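Putative aminopeptidase (Leishmania major, PDB 5NTH) is probably a manganese-dependent leucyl aminopeptidase of the M17 family, which removes amino acids from the N-termini of peptides. Local coordinates at residues 276-281 with 353-358; 294-299 with 393-398; 319-324 with 416-421. One frame throughout, in Å; residues are numbered along the deposited sequence.

Interaction 1: 276-281 with 353-358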
# COMPACT_ATOMS: atom_id res chain seq x y z
N LEU A 276 26.49 -20.75 -17.76
CA LEU A 276 27.06 -19.83 -18.72
C LEU A 276 27.29 -20.62 -19.99
O LEU A 276 28.00 -21.62 -20.00
CB LEU A 276 28.33 -19.17 -18.21
CG LEU A 276 28.06 -17.97 -17.30
CD1 LEU A 276 29.35 -17.55 -16.65
CD2 LEU A 276 27.51 -16.78 -18.07
N VAL A 277 26.66 -20.18 -21.06
CA VAL A 277 26.78 -20.85 -22.32
C VAL A 277 27.30 -19.81 -23.29
O VAL A 277 26.71 -18.73 -23.42
CB VAL A 277 25.43 -21.37 -22.82
CG1 VAL A 277 25.61 -22.17 -24.10
CG2 VAL A 277 24.75 -22.20 -21.74
N THR A 278 28.41 -20.14 -23.96
CA THR A 278 29.01 -19.25 -24.92
C THR A 278 29.27 -19.98 -26.23
O THR A 278 29.88 -21.06 -26.23
CB THR A 278 30.33 -18.67 -24.44
OG1 THR A 278 30.09 -17.80 -23.33
CG2 THR A 278 31.00 -17.87 -25.58
N LEU A 279 28.81 -19.38 -27.32
CA LEU A 279 29.06 -19.85 -28.67
C LEU A 279 29.96 -18.83 -29.31
O LEU A 279 29.79 -17.63 -29.09
CB LEU A 279 27.76 -19.92 -29.48
CG LEU A 279 26.92 -21.18 -29.25
CD1 LEU A 279 26.38 -21.23 -27.84
CD2 LEU A 279 25.79 -21.28 -30.26
N ARG A 280 30.92 -19.31 -30.10
CA ARG A 280 31.85 -18.41 -30.79
C ARG A 280 32.34 -18.97 -32.14
O ARG A 280 32.62 -20.17 -32.25
CB ARG A 280 33.04 -18.09 -29.90
CG ARG A 280 33.80 -19.34 -29.46
CD ARG A 280 35.20 -19.03 -28.94
NE ARG A 280 35.93 -18.07 -29.80
CZ ARG A 280 36.90 -18.34 -30.67
NH1 ARG A 280 37.35 -19.58 -30.86
NH2 ARG A 280 37.44 -17.34 -31.36
N TYR A 281 32.45 -18.08 -33.12
CA TYR A 281 32.94 -18.39 -34.47
C TYR A 281 34.12 -17.50 -34.78
O TYR A 281 34.03 -16.28 -34.56
CB TYR A 281 31.85 -18.11 -35.50
CG TYR A 281 32.07 -18.66 -36.90
CD1 TYR A 281 32.32 -20.02 -37.12
CD2 TYR A 281 31.95 -17.84 -38.01
CE1 TYR A 281 32.47 -20.52 -38.43
CE2 TYR A 281 32.10 -18.32 -39.32
CZ TYR A 281 32.37 -19.67 -39.54
OH TYR A 281 32.52 -20.14 -40.84
N SER A 353 31.33 -13.86 -30.56
CA SER A 353 31.12 -14.65 -29.35
C SER A 353 29.75 -14.28 -28.84
O SER A 353 29.35 -13.13 -28.91
CB SER A 353 32.21 -14.24 -28.38
OG SER A 353 31.94 -14.58 -27.06
N VAL A 354 28.98 -15.24 -28.38
CA VAL A 354 27.74 -14.89 -27.67
C VAL A 354 27.68 -15.67 -26.39
O VAL A 354 27.86 -16.88 -26.41
CB VAL A 354 26.44 -15.07 -28.50
CG1 VAL A 354 26.29 -16.48 -29.06
CG2 VAL A 354 25.22 -14.67 -27.67
N THR A 355 27.44 -14.96 -25.28
CA THR A 355 27.39 -15.57 -23.96
C THR A 355 25.98 -15.45 -23.36
O THR A 355 25.44 -14.37 -23.16
CB THR A 355 28.45 -14.95 -23.03
OG1 THR A 355 29.75 -15.26 -23.54
CG2 THR A 355 28.35 -15.51 -21.62
N LEU A 356 25.39 -16.60 -23.08
CA LEU A 356 24.08 -16.64 -22.46
C LEU A 356 24.20 -16.83 -20.98
O LEU A 356 24.73 -17.85 -20.52
CB LEU A 356 23.27 -17.77 -23.05
CG LEU A 356 23.25 -17.66 -24.57
CD1 LEU A 356 22.54 -18.88 -25.14
CD2 LEU A 356 22.56 -16.37 -24.98
N CYS A 357 23.69 -15.85 -20.23
CA CYS A 357 23.72 -15.96 -18.78
C CYS A 357 22.45 -16.58 -18.27
O CYS A 357 21.51 -15.86 -17.97
CB CYS A 357 23.91 -14.59 -18.17
SG CYS A 357 25.34 -13.72 -18.82
N LEU A 358 22.43 -17.91 -18.13
CA LEU A 358 21.20 -18.66 -17.88
C LEU A 358 20.98 -18.97 -16.43
O LEU A 358 21.91 -19.43 -15.78
CB LEU A 358 21.20 -19.98 -18.62
CG LEU A 358 21.42 -19.85 -20.11
CD1 LEU A 358 21.29 -21.21 -20.76
CD2 LEU A 358 20.43 -18.88 -20.73
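Thr278 and Thr355 face each other across two antiparallel strands and join their hydroxyls, OG1 of Thr278 lying 2.6 Å from OG1 of Thr355. In both residues OG1 sits beside the backbone N (chi1 -67° and -65°), which lets the hydroxyls meet above the strands on the face shared with Leu276 and Cys357. The two side chains meet at a slant, and the methyl CG2 of Thr355 passes on toward CD2 of Leu276. Leu276 in turn brings CD2 to SG of Cys357 at 3.8 Å, while CG2 of Thr278 lies against OG of Ser353. That serine hydroxyl has its hydrogen bond with Gln406. Tyr401 of helix 391-404 covers the two threonines from this face. The strands belong to the central mixed sheet of the M17 catalytic domain, where 275-282 runs between 246-251 and 349-361, with helices packed on both faces. Val277 pairs with Leu356 and Leu279 with Val354, each through two backbone hydrogen bonds; Leu279 N reaches Val354 O at 2.8 Å. These four side chains emerge on the other face. There CG2 of Val277, set beside its backbone N by a chi1 of -176° for CG1, meets CD1 of Leu358 at 3.7 Å. CB of Leu279 rests on CG1 of Val354 at 3.8 Å. Helix 229-243 packs on Val277, Leu279 and Leu358, whereas helix 323-341 takes Val354 and Leu356. At the more open end, the CB of Arg280 lies 4.0 Å from CA of Ser353, and its bent chain carries the guanidinium away from strand 353-358.

Interaction 2: 294-299 with 393-398. With MN (manganese (II) ion), chain C.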
# COMPACT_ATOMS: atom_id res chain seq x y z
N ALA A 294 32.29 -9.49 -28.77
CA ALA A 294 31.64 -10.35 -27.81
C ALA A 294 30.28 -9.77 -27.50
O ALA A 294 30.10 -8.55 -27.45
CB ALA A 294 32.47 -10.46 -26.56
N MET A 295 29.33 -10.66 -27.32
CA MET A 295 27.98 -10.29 -26.98
C MET A 295 27.56 -11.02 -25.70
O MET A 295 28.00 -12.14 -25.45
CB MET A 295 27.06 -10.62 -28.14
CG MET A 295 27.19 -9.66 -29.31
SD MET A 295 25.95 -9.92 -30.61
CE MET A 295 26.14 -11.67 -30.97
N VAL A 296 26.72 -10.39 -24.88
CA VAL A 296 26.27 -10.99 -23.61
C VAL A 296 24.82 -10.63 -23.32
O VAL A 296 24.42 -9.48 -23.46
CB VAL A 296 27.11 -10.52 -22.40
CG1 VAL A 296 26.75 -11.29 -21.15
CG2 VAL A 296 28.60 -10.69 -22.68
N GLY A 297 24.05 -11.62 -22.90
CA GLY A 297 22.63 -11.43 -22.68
C GLY A 297 22.09 -12.06 -21.42
O GLY A 297 22.52 -13.17 -21.04
N LYS A 298 21.14 -11.36 -20.80
CA LYS A 298 20.45 -11.84 -19.62
C LYS A 298 19.49 -12.94 -20.04
O LYS A 298 18.50 -12.68 -20.72
CB LYS A 298 19.71 -10.67 -18.93
CG LYS A 298 18.84 -11.03 -17.71
CD LYS A 298 18.25 -9.78 -17.06
CE LYS A 298 16.90 -10.03 -16.39
NZ LYS A 298 16.51 -9.11 -15.27
N GLY A 299 19.81 -14.17 -19.63
CA GLY A 299 18.93 -15.33 -19.80
C GLY A 299 18.22 -15.76 -18.52
O GLY A 299 18.27 -16.93 -18.11
N ILE A 393 23.77 -9.09 -11.76
CA ILE A 393 24.68 -10.01 -11.15
C ILE A 393 25.12 -11.08 -12.09
O ILE A 393 26.30 -11.31 -12.25
CB ILE A 393 24.08 -10.67 -9.92
CG1 ILE A 393 23.99 -9.63 -8.79
CG2 ILE A 393 24.97 -11.82 -9.49
CD1 ILE A 393 23.27 -10.11 -7.54
N VAL A 394 24.17 -11.78 -12.68
CA VAL A 394 24.52 -12.86 -13.59
C VAL A 394 25.30 -12.31 -14.77
O VAL A 394 26.18 -12.96 -15.29
CB VAL A 394 23.29 -13.61 -14.12
CG1 VAL A 394 22.37 -14.09 -12.99
CG2 VAL A 394 22.51 -12.74 -15.10
N LEU A 395 24.96 -11.10 -15.20
CA LEU A 395 25.58 -10.47 -16.35
C LEU A 395 26.99 -10.05 -16.03
O LEU A 395 27.85 -10.05 -16.89
CB LEU A 395 24.82 -9.23 -16.78
CG LEU A 395 23.55 -9.37 -17.59
CD1 LEU A 395 22.97 -7.97 -17.78
CD2 LEU A 395 23.79 -10.05 -18.93
N GLY A 396 27.19 -9.63 -14.79
CA GLY A 396 28.51 -9.37 -14.30
C GLY A 396 29.42 -10.55 -14.54
O GLY A 396 30.49 -10.36 -15.07
N ASP A 397 29.04 -11.76 -14.17
CA ASP A 397 29.90 -12.92 -14.45
C ASP A 397 29.98 -13.17 -15.97
O ASP A 397 30.97 -13.67 -16.48
CB ASP A 397 29.44 -14.18 -13.69
CG ASP A 397 29.89 -14.21 -12.23
OD1 ASP A 397 30.86 -13.53 -11.85
OD2 ASP A 397 29.32 -14.95 -11.42
N GLY A 398 28.93 -12.80 -16.69
CA GLY A 398 28.90 -13.02 -18.12
C GLY A 398 29.92 -12.18 -18.86
O GLY A 398 30.64 -12.68 -19.73
MN MN C . 14.95 -9.70 -14.16
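Lys298 and Leu395 meet where helix 393-398 packs on strand 294-299, the two segments running nearly antiparallel at 153° with axes 8.3 Å apart. CB of Lys298 lies 4.1 Å from CD2 of Leu395, the one methyl of the leucine that does the touching. The same CB also packs against Ala417 of the neighbouring strand. Beyond CB the lysine leaves the helix: CG is anti to the backbone N (chi1 176°) and the rest of the chain stays extended, so that CD and CE carry the amine away from the helix to the metal. CE stops 3.0 Å from the manganese ion, and NZ binds it at 2.0 Å. Asp321 and Glu390 supply further protein ligands to the same ion, and actinonin also touches the lysine.

Back at the strand, CD2 of Leu395 also sits over the peptide link before the lysine, 3.6 Å from C of Gly297 and 3.5 Å from N of Lys298. Val296 carries the remainder of the contact. Its CG1 reaches CD2 of Leu395 at 3.9 Å, the two side chains lying past one another and pointing in opposite senses, and the same methyl comes 4.0 Å from C of Gly398. Gly398 lets the helix backbone approach this closely, since a CB there would run into CG1 of Val296. Cys357 adds to the apolar layer from the adjoining strand. Helix 391-404 thus covers the sheet of the M17 catalytic domain just where strand 291-300 delivers its lysine to the two-manganese site.

Interaction 3: 319-324 with 416-421. With MN (manganese (II) ion), chain C; BB2 (actinonin), chain E.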
# COMPACT_ATOMS: atom_id res chain seq x y z
N LYS A 319 8.45 -14.54 -17.84
CA LYS A 319 8.64 -15.30 -19.03
C LYS A 319 9.67 -14.66 -19.92
O LYS A 319 10.50 -15.30 -20.47
CB LYS A 319 7.33 -15.22 -19.75
CG LYS A 319 6.88 -16.36 -20.59
CD LYS A 319 5.91 -15.79 -21.58
CE LYS A 319 4.58 -16.51 -21.62
NZ LYS A 319 3.69 -16.02 -22.70
N THR A 320 9.56 -13.38 -20.09
CA THR A 320 10.30 -12.61 -21.04
C THR A 320 11.58 -12.06 -20.50
O THR A 320 12.30 -11.38 -21.20
CB THR A 320 9.49 -11.41 -21.57
OG1 THR A 320 9.32 -10.41 -20.54
CG2 THR A 320 8.13 -11.88 -22.10
N ASP A 321 11.87 -12.36 -19.24
CA ASP A 321 13.08 -11.88 -18.66
C ASP A 321 14.35 -12.56 -19.24
O ASP A 321 15.48 -12.25 -18.80
CB ASP A 321 13.01 -11.99 -17.14
CG ASP A 321 13.64 -10.78 -16.41
OD1 ASP A 321 13.42 -9.63 -16.84
OD2 ASP A 321 14.33 -11.00 -15.39
N MET A 322 14.19 -13.49 -20.20
CA MET A 322 15.33 -13.99 -20.99
C MET A 322 15.44 -13.37 -22.41
O MET A 322 16.17 -13.87 -23.27
CB MET A 322 15.41 -15.51 -21.01
CG MET A 322 14.11 -16.26 -21.21
SD MET A 322 13.24 -15.74 -22.69
CE MET A 322 14.13 -16.62 -23.97
N GLY A 323 14.79 -12.22 -22.60
CA GLY A 323 14.75 -11.51 -23.86
C GLY A 323 16.09 -11.00 -24.36
O GLY A 323 16.41 -11.16 -25.53
N GLY A 324 16.87 -10.37 -23.49
CA GLY A 324 18.18 -9.90 -23.88
C GLY A 324 18.99 -11.04 -24.42
O GLY A 324 19.60 -10.92 -25.46
N MET A 416 23.10 -7.03 -23.47
CA MET A 416 21.68 -6.87 -23.77
C MET A 416 20.86 -7.60 -22.75
O MET A 416 21.09 -8.78 -22.52
CB MET A 416 21.32 -7.35 -25.17
CG MET A 416 19.92 -6.99 -25.59
SD MET A 416 19.47 -7.64 -27.20
CE MET A 416 20.36 -6.56 -28.29
N ALA A 417 19.89 -6.89 -22.18
CA ALA A 417 19.17 -7.38 -21.02
C ALA A 417 17.83 -6.67 -20.84
O ALA A 417 17.73 -5.47 -21.10
CB ALA A 417 20.03 -7.17 -19.81
N THR A 418 16.80 -7.42 -20.43
CA THR A 418 15.53 -6.85 -19.93
C THR A 418 15.78 -6.49 -18.47
O THR A 418 15.50 -7.26 -17.56
CB THR A 418 14.36 -7.86 -19.99
OG1 THR A 418 14.77 -9.09 -19.39
CG2 THR A 418 13.96 -8.17 -21.42
N LEU A 419 16.37 -5.34 -18.23
CA LEU A 419 17.04 -5.20 -16.98
C LEU A 419 16.17 -4.57 -15.91
O LEU A 419 16.13 -5.09 -14.80
CB LEU A 419 18.37 -4.47 -17.13
CG LEU A 419 19.29 -4.75 -15.94
CD1 LEU A 419 19.65 -6.23 -15.81
CD2 LEU A 419 20.57 -3.94 -16.04
N THR A 420 15.49 -3.46 -16.24
CA THR A 420 14.88 -2.56 -15.25
C THR A 420 13.59 -1.94 -15.74
O THR A 420 13.44 -1.66 -16.93
CB THR A 420 15.82 -1.37 -14.86
OG1 THR A 420 16.04 -0.48 -15.98
CG2 THR A 420 17.18 -1.84 -14.31
N GLY A 421 12.69 -1.65 -14.80
CA GLY A 421 11.53 -0.80 -15.05
C GLY A 421 11.86 0.69 -15.18
O GLY A 421 11.08 1.46 -15.75
MN MN C . 14.95 -9.70 -14.16
C5 BB2 E . 13.36 -5.04 -12.55
C3 BB2 E . 13.82 -6.46 -12.37
O4 BB2 E . 13.18 -7.16 -11.64
N1 BB2 E . 14.87 -6.93 -13.02
O2 BB2 E . 15.25 -8.28 -12.85
C6 BB2 E . 13.48 -4.30 -11.22
C12 BB2 E . 12.49 -3.18 -11.24
O13 BB2 E . 12.83 -2.14 -11.74
C7 BB2 E . 14.92 -3.81 -11.04
C8 BB2 E . 15.15 -2.97 -9.79
C9 BB2 E . 15.02 -3.79 -8.52
C10 BB2 E . 14.03 -3.16 -7.55
C11 BB2 E . 14.62 -1.92 -6.90
N14 BB2 E . 11.28 -3.36 -10.74
C15 BB2 E . 10.28 -2.30 -10.78
C16 BB2 E . 8.86 -2.86 -11.05
C18 BB2 E . 7.72 -2.11 -10.36
C17 BB2 E . 8.60 -2.93 -12.57
C19 BB2 E . 10.44 -1.43 -9.55
O20 BB2 E . 11.01 -0.38 -9.73
N21 BB2 E . 9.98 -1.78 -8.33
C22 BB2 E . 9.63 -0.75 -7.34
C23 BB2 E . 9.72 -3.11 -7.74
C24 BB2 E . 8.77 -2.90 -6.56
C25 BB2 E . 8.61 -1.40 -6.39
C26 BB2 E . 10.92 -0.38 -6.60
O27 BB2 E . 11.85 0.29 -7.45
O HOH W 1 16.76 -10.24 -20.65
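Thr418, Gly324 and Met416 bury the most surface where the start of helix 323-341 meets the end of strand 412-417. Thr418 points its side chain toward the 319-324 segment, and its two branches do different work. OG1, held between the backbone N and the carbonyl carbon (chi1 50°), donates a hydrogen bond of 2.9 Å to OD1 of Asp321. It meets that oxygen from above the carboxylate plane, 59° out of it. The methyl CG2 turns instead to the backbone, 3.6 Å from O of Thr320, and lies near N of Gly324.

Gly324 has no side chain to keep the strand off. Its CA faces O of Met416 at 3.4 Å in a CA-H...O contact, and a CB would collide with that oxygen. Met416 runs alongside, its CG 3.8 Å from CA of Gly324 and its SD beside O of Gly324. A water bridges the junction: it accepts from N of Gly324 and N of Thr418 and donates to O of Asp321, satisfying three backbone atoms at once.

Thr418 is the centre of an inverse gamma turn, after which the chain runs along actinonin. N1 of the inhibitor gives a straight hydrogen bond of 2.9 Å to O of Leu419, and N of Gly421 binds its O13. Asp321 uses OD2 for the manganese ion, at 1.9 Å, and O2 of actinonin binds the same ion; Lys298 and Glu390 bind it as well, and Asp303 belongs to this metal site too. With one carboxylate oxygen on the metal and the other hydrogen-bonded to Thr418, the rotation of Asp321 is fixed from two directions, making the threonine a second-shell partner of the metal site, while the residues after it hold the inhibitor through its hydroxamate N1 and its carbonyl O13.

All three contacts are buried in the catalytic domain and share one sheet, in which 349-361, 291-300 and 412-417 are successive neighbours. Interaction 1 pairs two of its strands and combines backbone hydrogen bonds with a hydroxyl pair. Interaction 2 lays a helix on the sheet through apolar contacts alone, with no hydrogen bond between its segments; Cys357 of interaction 1 packs on Val296 and Gly398. Interaction 3, nearest the centre of the chain, is the most polar, with water, metal and inhibitor all present. It meets interaction 2 at the manganese ion, where Lys298 and Asp321 are both ligands, whereas the side chain of Cys357 is about 11 Å from a bound manganese ion.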